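Long-range contacts in arylsulfatase (Pseudoalteromonas sp. MB47, PDB 7AJ0), which probably hydrolyses sulfate esters of the algal polysaccharide fucoidan as a calcium-binding sulfatase that assembles into a hexamer: residues L55-D60 with I320-D325; L62-P67 with G352-G357; A153-W158 with F173-G178. All coordinates share one frame; numbering follows the deposited sequence.

Interaction 1: L55-D60 with I320-D325; sequences LVLLVD and IIFTSD. With CA (calcium ion), chain G.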
loop_
_atom_site.group_PDB
_atom_site.type_symbol
_atom_site.label_atom_id
_atom_site.label_comp_id
_atom_site.label_asym_id
_atom_site.label_seq_id
_atom_site.Cartn_x
_atom_site.Cartn_y
_atom_site.Cartn_z
ATOM N N LEU A 55 -5.163 -47.165 -1.176
ATOM C CA LEU A 55 -5.547 -46.345 -2.313
ATOM C C LEU A 55 -5.368 -44.892 -1.909
ATOM O O LEU A 55 -6.041 -44.414 -0.990
ATOM C CB LEU A 55 -6.994 -46.619 -2.733
ATOM C CG LEU A 55 -7.553 -45.731 -3.844
ATOM C CD1 LEU A 55 -6.824 -45.963 -5.157
ATOM C CD2 LEU A 55 -9.050 -45.971 -4.004
ATOM N N VAL A 56 -4.440 -44.207 -2.567
ATOM C CA VAL A 56 -4.185 -42.794 -2.320
ATOM C C VAL A 56 -4.796 -42.014 -3.477
ATOM O O VAL A 56 -4.310 -42.086 -4.611
ATOM C CB VAL A 56 -2.686 -42.501 -2.178
ATOM C CG1 VAL A 56 -2.468 -41.035 -1.828
ATOM C CG2 VAL A 56 -2.062 -43.406 -1.128
ATOM N N LEU A 57 -5.874 -41.284 -3.200
ATOM C CA LEU A 57 -6.504 -40.411 -4.185
ATOM C C LEU A 57 -5.872 -39.030 -4.054
ATOM O O LEU A 57 -6.111 -38.319 -3.070
ATOM C CB LEU A 57 -8.012 -40.348 -3.975
ATOM C CG LEU A 57 -8.770 -41.666 -4.126
ATOM C CD1 LEU A 57 -10.222 -41.495 -3.705
ATOM C CD2 LEU A 57 -8.675 -42.171 -5.555
ATOM N N LEU A 58 -5.065 -38.654 -5.035
ATOM C CA LEU A 58 -4.272 -37.431 -4.988
ATOM C C LEU A 58 -4.828 -36.465 -6.027
ATOM O O LEU A 58 -4.612 -36.641 -7.229
ATOM C CB LEU A 58 -2.802 -37.742 -5.240
ATOM C CG LEU A 58 -1.788 -36.633 -4.970
ATOM C CD1 LEU A 58 -1.783 -36.225 -3.506
ATOM C CD2 LEU A 58 -0.409 -37.106 -5.405
ATOM N N VAL A 59 -5.547 -35.454 -5.563
ATOM C CA VAL A 59 -6.071 -34.410 -6.433
ATOM C C VAL A 59 -5.025 -33.311 -6.558
ATOM O O VAL A 59 -4.300 -33.009 -5.603
ATOM C CB VAL A 59 -7.403 -33.858 -5.895
ATOM C CG1 VAL A 59 -8.033 -32.918 -6.910
ATOM C CG2 VAL A 59 -8.347 -34.999 -5.562
ATOM N N ASP A 60 -4.948 -32.706 -7.738
ATOM C CA ASP A 60 -3.926 -31.713 -8.039
ATOM C C ASP A 60 -4.456 -30.314 -7.753
ATOM O O ASP A 60 -5.532 -29.942 -8.230
ATOM C CB ASP A 60 -3.493 -31.837 -9.502
ATOM C CG ASP A 60 -2.177 -31.141 -9.790
ATOM O OD1 ASP A 60 -1.590 -30.557 -8.860
ATOM O OD2 ASP A 60 -1.727 -31.182 -10.954
ATOM N N ILE A 320 -8.204 -46.036 2.287
ATOM C CA ILE A 320 -8.403 -45.006 1.275
ATOM C C ILE A 320 -7.985 -43.671 1.873
ATOM O O ILE A 320 -8.524 -43.247 2.904
ATOM C CB ILE A 320 -9.855 -44.952 0.780
ATOM C CG1 ILE A 320 -10.270 -46.304 0.199
ATOM C CG2 ILE A 320 -10.018 -43.854 -0.268
ATOM C CD1 ILE A 320 -11.686 -46.331 -0.355
ATOM N N ILE A 321 -7.030 -43.010 1.228
ATOM C CA ILE A 321 -6.573 -41.682 1.620
ATOM C C ILE A 321 -6.886 -40.730 0.474
ATOM O O ILE A 321 -6.455 -40.955 -0.665
ATOM C CB ILE A 321 -5.074 -41.667 1.959
ATOM C CG1 ILE A 321 -4.830 -42.423 3.266
ATOM C CG2 ILE A 321 -4.568 -40.234 2.058
ATOM C CD1 ILE A 321 -3.366 -42.622 3.612
ATOM N N PHE A 322 -7.646 -39.681 0.772
ATOM C CA PHE A 322 -7.989 -38.637 -0.187
ATOM C C PHE A 322 -7.282 -37.361 0.248
ATOM O O PHE A 322 -7.473 -36.900 1.378
ATOM C CB PHE A 322 -9.504 -38.435 -0.251
ATOM C CG PHE A 322 -9.934 -37.379 -1.228
ATOM C CD1 PHE A 322 -9.955 -36.046 -0.859
ATOM C CD2 PHE A 322 -10.322 -37.720 -2.513
ATOM C CE1 PHE A 322 -10.349 -35.073 -1.755
ATOM C CE2 PHE A 322 -10.718 -36.751 -3.413
ATOM C CZ PHE A 322 -10.730 -35.425 -3.033
ATOM N N THR A 323 -6.467 -36.798 -0.636
ATOM C CA THR A 323 -5.659 -35.644 -0.263
ATOM C C THR A 323 -5.290 -34.862 -1.517
ATOM O O THR A 323 -5.650 -35.230 -2.637
ATOM C CB THR A 323 -4.409 -36.082 0.513
ATOM O OG1 THR A 323 -3.713 -34.931 1.006
ATOM C CG2 THR A 323 -3.469 -36.880 -0.377
ATOM N N SER A 324 -4.570 -33.766 -1.309
ATOM C CA SER A 324 -4.081 -32.903 -2.370
ATOM C C SER A 324 -2.564 -32.810 -2.278
ATOM O O SER A 324 -1.953 -33.209 -1.283
ATOM C CB SER A 324 -4.711 -31.508 -2.274
ATOM O OG SER A 324 -4.135 -30.624 -3.217
ATOM N N ASP A 325 -1.949 -32.277 -3.333
ATOM C CA ASP A 325 -0.504 -32.097 -3.339
ATOM C C ASP A 325 -0.074 -30.681 -2.977
ATOM O O ASP A 325 1.078 -30.485 -2.581
ATOM C CB ASP A 325 0.080 -32.478 -4.706
ATOM C CG ASP A 325 -0.172 -31.432 -5.770
ATOM O OD1 ASP A 325 -1.219 -30.747 -5.720
ATOM O OD2 ASP A 325 0.689 -31.303 -6.664
HETATM CA CA CA G . -0.076 -29.548 -7.666
#

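Interaction 2: L62-P67 with G352-G357; sequences LGWGDP and GVRIPG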
loop_
_atom_site.group_PDB
_atom_site.type_symbol
_atom_site.label_atom_id
_atom_site.label_comp_id
_atom_site.label_asym_id
_atom_site.label_seq_id
_atom_site.Cartn_x
_atom_site.Cartn_y
_atom_site.Cartn_z
ATOM N N LEU A 62 -5.770 -28.849 -5.213
ATOM C CA LEU A 62 -7.061 -28.776 -4.545
ATOM C C LEU A 62 -6.916 -28.021 -3.230
ATOM O O LEU A 62 -6.058 -28.353 -2.406
ATOM C CB LEU A 62 -7.613 -30.177 -4.288
ATOM C CG LEU A 62 -9.031 -30.249 -3.717
ATOM C CD1 LEU A 62 -10.048 -29.936 -4.805
ATOM C CD2 LEU A 62 -9.303 -31.610 -3.091
ATOM N N GLY A 63 -7.762 -27.012 -3.032
ATOM C CA GLY A 63 -7.689 -26.216 -1.829
ATOM C C GLY A 63 -8.308 -26.898 -0.622
ATOM O O GLY A 63 -9.149 -27.791 -0.734
ATOM N N TRP A 64 -7.873 -26.442 0.557
ATOM C CA TRP A 64 -8.361 -27.005 1.812
ATOM C C TRP A 64 -9.880 -26.994 1.885
ATOM O O TRP A 64 -10.491 -27.922 2.426
ATOM C CB TRP A 64 -7.772 -26.214 2.982
ATOM C CG TRP A 64 -7.996 -26.808 4.340
ATOM C CD1 TRP A 64 -7.160 -27.654 5.007
ATOM C CD2 TRP A 64 -9.112 -26.578 5.209
ATOM N NE1 TRP A 64 -7.689 -27.971 6.234
ATOM C CE2 TRP A 64 -8.887 -27.324 6.381
ATOM C CE3 TRP A 64 -10.281 -25.819 5.109
ATOM C CZ2 TRP A 64 -9.785 -27.332 7.444
ATOM C CZ3 TRP A 64 -11.173 -25.830 6.165
ATOM C CH2 TRP A 64 -10.919 -26.582 7.317
ATOM N N GLY A 65 -10.509 -25.957 1.347
ATOM C CA GLY A 65 -11.941 -25.789 1.448
ATOM C C GLY A 65 -12.742 -26.163 0.223
ATOM O O GLY A 65 -13.938 -25.853 0.174
ATOM N N ASP A 66 -12.136 -26.820 -0.769
ATOM C CA ASP A 66 -12.893 -27.161 -1.973
ATOM C C ASP A 66 -14.008 -28.158 -1.682
ATOM O O ASP A 66 -15.147 -27.924 -2.125
ATOM C CB ASP A 66 -11.944 -27.676 -3.059
ATOM C CG ASP A 66 -11.394 -26.558 -3.935
ATOM O OD1 ASP A 66 -12.199 -25.734 -4.420
ATOM O OD2 ASP A 66 -10.162 -26.498 -4.138
ATOM N N PRO A 67 -13.777 -29.262 -0.970
ATOM C CA PRO A 67 -14.878 -30.190 -0.684
ATOM C C PRO A 67 -15.914 -29.563 0.235
ATOM O O PRO A 67 -15.598 -28.743 1.101
ATOM C CB PRO A 67 -14.186 -31.380 -0.005
ATOM C CG PRO A 67 -12.728 -31.223 -0.312
ATOM C CD PRO A 67 -12.493 -29.746 -0.432
ATOM N N GLY A 352 -1.108 -22.445 1.012
ATOM C CA GLY A 352 -0.304 -23.226 0.098
ATOM C C GLY A 352 -0.023 -24.644 0.549
ATOM O O GLY A 352 0.174 -25.531 -0.288
ATOM N N VAL A 353 -0.016 -24.877 1.864
ATOM C CA VAL A 353 0.469 -26.138 2.405
ATOM C C VAL A 353 -0.586 -26.873 3.222
ATOM O O VAL A 353 -0.528 -28.100 3.355
ATOM C CB VAL A 353 1.735 -25.900 3.259
ATOM C CG1 VAL A 353 2.894 -25.458 2.380
ATOM C CG2 VAL A 353 1.458 -24.866 4.343
ATOM N N ARG A 354 -1.554 -26.147 3.774
ATOM C CA ARG A 354 -2.623 -26.779 4.547
ATOM C C ARG A 354 -3.690 -27.282 3.579
ATOM O O ARG A 354 -4.412 -26.486 2.969
ATOM C CB ARG A 354 -3.211 -25.807 5.563
ATOM C CG ARG A 354 -3.979 -26.502 6.677
ATOM C CD ARG A 354 -4.485 -25.514 7.709
ATOM N NE ARG A 354 -5.285 -26.164 8.742
ATOM C CZ ARG A 354 -5.801 -25.534 9.792
ATOM N NH1 ARG A 354 -5.600 -24.233 9.952
ATOM N NH2 ARG A 354 -6.517 -26.204 10.682
ATOM N N ILE A 355 -3.804 -28.601 3.457
ATOM C CA ILE A 355 -4.523 -29.221 2.347
ATOM C C ILE A 355 -5.557 -30.191 2.902
ATOM O O ILE A 355 -5.465 -30.632 4.059
ATOM C CB ILE A 355 -3.559 -29.961 1.390
ATOM C CG1 ILE A 355 -2.611 -30.845 2.206
ATOM C CG2 ILE A 355 -2.773 -28.971 0.557
ATOM C CD1 ILE A 355 -2.453 -32.237 1.668
ATOM N N PRO A 356 -6.545 -30.564 2.088
ATOM C CA PRO A 356 -7.532 -31.553 2.536
ATOM C C PRO A 356 -6.883 -32.908 2.758
ATOM O O PRO A 356 -5.939 -33.293 2.064
ATOM C CB PRO A 356 -8.544 -31.611 1.383
ATOM C CG PRO A 356 -8.236 -30.435 0.507
ATOM C CD PRO A 356 -6.783 -30.131 0.700
ATOM N N GLY A 357 -7.415 -33.638 3.735
ATOM C CA GLY A 357 -6.922 -34.966 4.038
ATOM C C GLY A 357 -7.968 -35.843 4.692
ATOM O O GLY A 357 -8.426 -35.550 5.800
HETATM O O HOH W 1 -5.134 -24.462 1.097
HETATM O O HOH W 2 -5.985 -30.582 6.575
#

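Interaction 3: A153-W158 with F173-G178; sequences ALIGKW and FDYFYG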
loop_
_atom_site.group_PDB
_atom_site.type_symbol
_atom_site.label_atom_id
_atom_site.label_comp_id
_atom_site.label_asym_id
_atom_site.label_seq_id
_atom_site.Cartn_x
_atom_site.Cartn_y
_atom_site.Cartn_z
ATOM N N ALA A 153 1.392 -49.390 -8.295
ATOM C CA ALA A 153 1.156 -48.616 -9.500
ATOM C C ALA A 153 0.935 -47.154 -9.156
ATOM O O ALA A 153 0.397 -46.819 -8.098
ATOM C CB ALA A 153 -0.058 -49.145 -10.278
ATOM N N LEU A 154 1.369 -46.287 -10.065
ATOM C CA LEU A 154 0.998 -44.879 -10.065
ATOM C C LEU A 154 0.287 -44.610 -11.383
ATOM O O LEU A 154 0.856 -44.841 -12.455
ATOM C CB LEU A 154 2.213 -43.970 -9.906
ATOM C CG LEU A 154 1.869 -42.495 -9.682
ATOM C CD1 LEU A 154 2.879 -41.856 -8.742
ATOM C CD2 LEU A 154 1.806 -41.731 -10.997
ATOM N N ILE A 155 -0.954 -44.144 -11.302
ATOM C CA ILE A 155 -1.778 -43.883 -12.474
ATOM C C ILE A 155 -2.193 -42.422 -12.420
ATOM O O ILE A 155 -2.957 -42.018 -11.535
ATOM C CB ILE A 155 -2.996 -44.815 -12.540
ATOM C CG1 ILE A 155 -2.522 -46.249 -12.802
ATOM C CG2 ILE A 155 -3.967 -44.342 -13.607
ATOM C CD1 ILE A 155 -3.624 -47.285 -12.823
ATOM N N GLY A 156 -1.681 -41.628 -13.358
ATOM C CA GLY A 156 -2.017 -40.222 -13.427
ATOM C C GLY A 156 -0.808 -39.316 -13.528
ATOM O O GLY A 156 0.180 -39.650 -14.187
ATOM N N LYS A 157 -0.875 -38.166 -12.865
ATOM C CA LYS A 157 0.194 -37.182 -12.968
ATOM C C LYS A 157 1.416 -37.621 -12.169
ATOM O O LYS A 157 1.306 -38.079 -11.029
ATOM C CB LYS A 157 -0.301 -35.823 -12.473
ATOM C CG LYS A 157 0.767 -34.744 -12.435
ATOM C CD LYS A 157 0.249 -33.483 -11.753
ATOM C CE LYS A 157 1.390 -32.542 -11.409
ATOM N NZ LYS A 157 0.943 -31.394 -10.575
ATOM N N TRP A 158 2.594 -37.469 -12.778
ATOM C CA TRP A 158 3.861 -37.766 -12.117
ATOM C C TRP A 158 4.534 -36.466 -11.695
ATOM O O TRP A 158 4.465 -36.076 -10.525
ATOM C CB TRP A 158 4.764 -38.569 -13.045
ATOM C CG TRP A 158 6.078 -38.990 -12.454
ATOM C CD1 TRP A 158 7.303 -38.898 -13.048
ATOM C CD2 TRP A 158 6.302 -39.571 -11.162
ATOM N NE1 TRP A 158 8.275 -39.390 -12.210
ATOM C CE2 TRP A 158 7.686 -39.809 -11.047
ATOM C CE3 TRP A 158 5.467 -39.915 -10.094
ATOM C CZ2 TRP A 158 8.252 -40.372 -9.907
ATOM C CZ3 TRP A 158 6.033 -40.473 -8.963
ATOM C CH2 TRP A 158 7.412 -40.695 -8.878
ATOM N N PHE A 173 7.793 -48.823 -8.880
ATOM C CA PHE A 173 6.412 -49.219 -9.120
ATOM C C PHE A 173 6.338 -50.262 -10.227
ATOM O O PHE A 173 7.104 -50.223 -11.194
ATOM C CB PHE A 173 5.562 -48.004 -9.491
ATOM C CG PHE A 173 5.401 -47.010 -8.376
ATOM C CD1 PHE A 173 6.330 -45.999 -8.192
ATOM C CD2 PHE A 173 4.315 -47.082 -7.516
ATOM C CE1 PHE A 173 6.181 -45.080 -7.168
ATOM C CE2 PHE A 173 4.160 -46.167 -6.491
ATOM C CZ PHE A 173 5.094 -45.163 -6.317
ATOM N N ASP A 174 5.398 -51.202 -10.083
ATOM C CA ASP A 174 5.223 -52.232 -11.099
ATOM C C ASP A 174 4.607 -51.671 -12.374
ATOM O O ASP A 174 4.893 -52.166 -13.469
ATOM C CB ASP A 174 4.340 -53.364 -10.566
ATOM C CG ASP A 174 4.971 -54.108 -9.407
ATOM O OD1 ASP A 174 6.167 -54.463 -9.496
ATOM O OD2 ASP A 174 4.265 -54.340 -8.403
ATOM N N TYR A 175 3.762 -50.651 -12.257
ATOM C CA TYR A 175 2.995 -50.155 -13.391
ATOM C C TYR A 175 2.873 -48.645 -13.309
ATOM O O TYR A 175 2.573 -48.103 -12.241
ATOM C CB TYR A 175 1.603 -50.803 -13.422
ATOM C CG TYR A 175 0.780 -50.463 -14.642
ATOM C CD1 TYR A 175 1.222 -50.804 -15.911
ATOM C CD2 TYR A 175 -0.444 -49.819 -14.525
ATOM C CE1 TYR A 175 0.476 -50.502 -17.032
ATOM C CE2 TYR A 175 -1.200 -49.516 -15.641
ATOM C CZ TYR A 175 -0.733 -49.861 -16.891
ATOM O OH TYR A 175 -1.474 -49.562 -18.009
ATOM N N PHE A 176 3.110 -47.974 -14.435
ATOM C CA PHE A 176 2.857 -46.547 -14.563
ATOM C C PHE A 176 1.962 -46.293 -15.766
ATOM O O PHE A 176 2.109 -46.936 -16.812
ATOM C CB PHE A 176 4.144 -45.736 -14.725
ATOM C CG PHE A 176 3.905 -44.302 -15.115
ATOM C CD1 PHE A 176 3.151 -43.468 -14.304
ATOM C CD2 PHE A 176 4.425 -43.788 -16.291
ATOM C CE1 PHE A 176 2.925 -42.151 -14.653
ATOM C CE2 PHE A 176 4.201 -42.471 -16.646
ATOM C CZ PHE A 176 3.449 -41.652 -15.825
ATOM N N TYR A 177 1.036 -45.350 -15.612
ATOM C CA TYR A 177 0.187 -44.923 -16.720
ATOM C C TYR A 177 -0.273 -43.507 -16.405
ATOM O O TYR A 177 -1.099 -43.317 -15.507
ATOM C CB TYR A 177 -1.003 -45.860 -16.897
ATOM C CG TYR A 177 -1.827 -45.561 -18.132
ATOM C CD1 TYR A 177 -2.599 -44.411 -18.213
ATOM C CD2 TYR A 177 -1.829 -46.426 -19.218
ATOM C CE1 TYR A 177 -3.346 -44.128 -19.338
ATOM C CE2 TYR A 177 -2.577 -46.153 -20.350
ATOM C CZ TYR A 177 -3.334 -45.003 -20.401
ATOM O OH TYR A 177 -4.081 -44.718 -21.517
ATOM N N GLY A 178 0.247 -42.527 -17.130
ATOM C CA GLY A 178 -0.231 -41.166 -16.926
ATOM C C GLY A 178 0.721 -40.140 -17.515
ATOM O O GLY A 178 1.429 -40.414 -18.485
#

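Interaction 1: L55-D60 with I320-D325
Asp325 OD2 has two partners: it binds the calcium ion at 2.2 Å and accepts a hydrogen bond from Arg106 NE, while Asp60 OD1 reaches the same ion at 2.2 Å from the end of the adjacent strand. Asp325 chelates through both oxygens, its OD1 lying 2.6 Å from the calcium. Asp60 spends only OD1 on the metal and gives OD2 to a salt bridge with Lys157. The carboxylate planes stand 77° apart, and the shared cation allows their oxygens to lie close. With chi1 at 76°, the CG of Asp325 folds back between its backbone N and carbonyl carbon, bringing the carboxylate across to Asp60. Behind the ion, strands 55-59 and 320-324 run parallel. Leu57 is bonded to strand 320-324 on both sides of its CA, its N giving a hydrogen bond to Ile321 O (2.6 Å) and its O taking one from Thr323 N (2.9 Å). On one face Leu57 CD1 meets the Phe322 ring at its edge, in plane, and Val59 CG2 lies 3.5 Å from Phe322 CZ. On the other, Thr323 suits its buried place because its methyl CG2 packs on Leu58 CD1 (3.6 Å) while its OG1 finds a polar partner in Pro356 O. Asp61, Cys102 and Asn326 complete a metal site at the carboxyl ends of parallel strands, as in sulfatases of the alkaline phosphatase-like fold.

Interaction 2: L62-P67 with G352-G357
Trp64, carried on a type I turn from Gly63 to Asp66, brings its CA to 4.5 Å from Ile355 CA, yet no direct hydrogen bond joins the two backbones there. Water bridges the gap instead: one molecule donates to Arg354 O and weakly accepts from Trp64 N, and a second donates to Ile355 O (2.6 Å) and weakly accepts from Trp64 NE1. The indole lies alongside the extended arginine, Trp64 CD1 resting 3.8 Å from Arg354 CG, and the ring and guanidinium planes are 63° apart. Arg354 O sits at the edge of the indole, near its plane, and is 3.4 Å from Trp64 CB. Trp64 CG is placed anti to the backbone N (chi1 -170°), which lays the ring along the arginine chain. Trp64 NE1 also donates to Thr94 O, as does Arg354 NH2, which further donates to Ala75 O of the second subunit. The contact thus joins the loop that follows strand 53-59, just beyond the calcium ligands Asp60 and Asp61, to the start of strand 354-360, a member of the central sheet of the sulfatase fold. Pro356, which has no N-H to leave buried, fits against this loop: its CG is 3.1 Å from Gly63 O and 3.7 Å from Trp64 CA, while Leu62 CD2 meets the same CG at 3.9 Å. Gly63 suits the turn because a side chain would press on Asp66 OD2, which accepts a 2.7 Å hydrogen bond from Gly63 N.

Interaction 3: A153-W158 with F173-G178
Gly156 N gives Tyr177 O the shortest of three backbone hydrogen bonds, 2.8 Å, although it is bent (138° at the hydrogen) and its donor is tilted 24° from the carbonyl plane. Leu154 contributes the other two, its N donating to Tyr175 O (3.1 Å) and its O accepting from Tyr177 N (3.2 Å), so strands 153-155 and 175-177 pair in parallel. Leu154 O also faces the edge of the Phe176 ring, 3.3 Å from CD1, and Gly156 O lies near that edge too, 3.7 Å from CE1; the slightly positive C-H rim suits two carbonyl oxygens. The ring reaches them because its CG is anti to the backbone N (chi1 169°), and it then runs beside Leu154, whose CD2 is 3.8 Å from Phe176 CE1. Trp158 CB approaches Phe176 CE1 at 4.3 Å. Replacing Phe176 by alanine would probably leave Leu154 CD2 and Trp158 CB without their aromatic partner and open a gap beside both carbonyls. Leu154 CB packs over one face of Phe173. On the opposite side of the sheet, Ala153 CB and Ile155 CD1 lie at the edge of the Tyr175 ring, whose OH is hydrogen-bonded to Glu247 OE1. Gly178 fits where any CB would run into Gly156 O. Backbone hydrogen bonds thus set the pairing and register, while apolar and aromatic side chains fill both faces and no salt bridge joins the two segments.

In the fold
Along the chain come the first segments of interactions 1 and 2, then both halves of interaction 3, then the second segments of 1 and 2; the strands are drawn into one mixed sheet, with loop 62-67 packed against it. Across it, strand 262-267 separates the strands of interaction 3 from those of interaction 1, and strand 354-360 lies on the far side, antiparallel to 318-324. Centres of interactions 1 and 2 are about 11 Å apart, those of 1 and 3 about 14 Å, those of 2 and 3 about 23 Å. Interactions 2 and 3 thus meet the calcium-bearing interaction 1 from its two flanks, linking the metal site to loop 62-67, which touches the second subunit, and to Lys157.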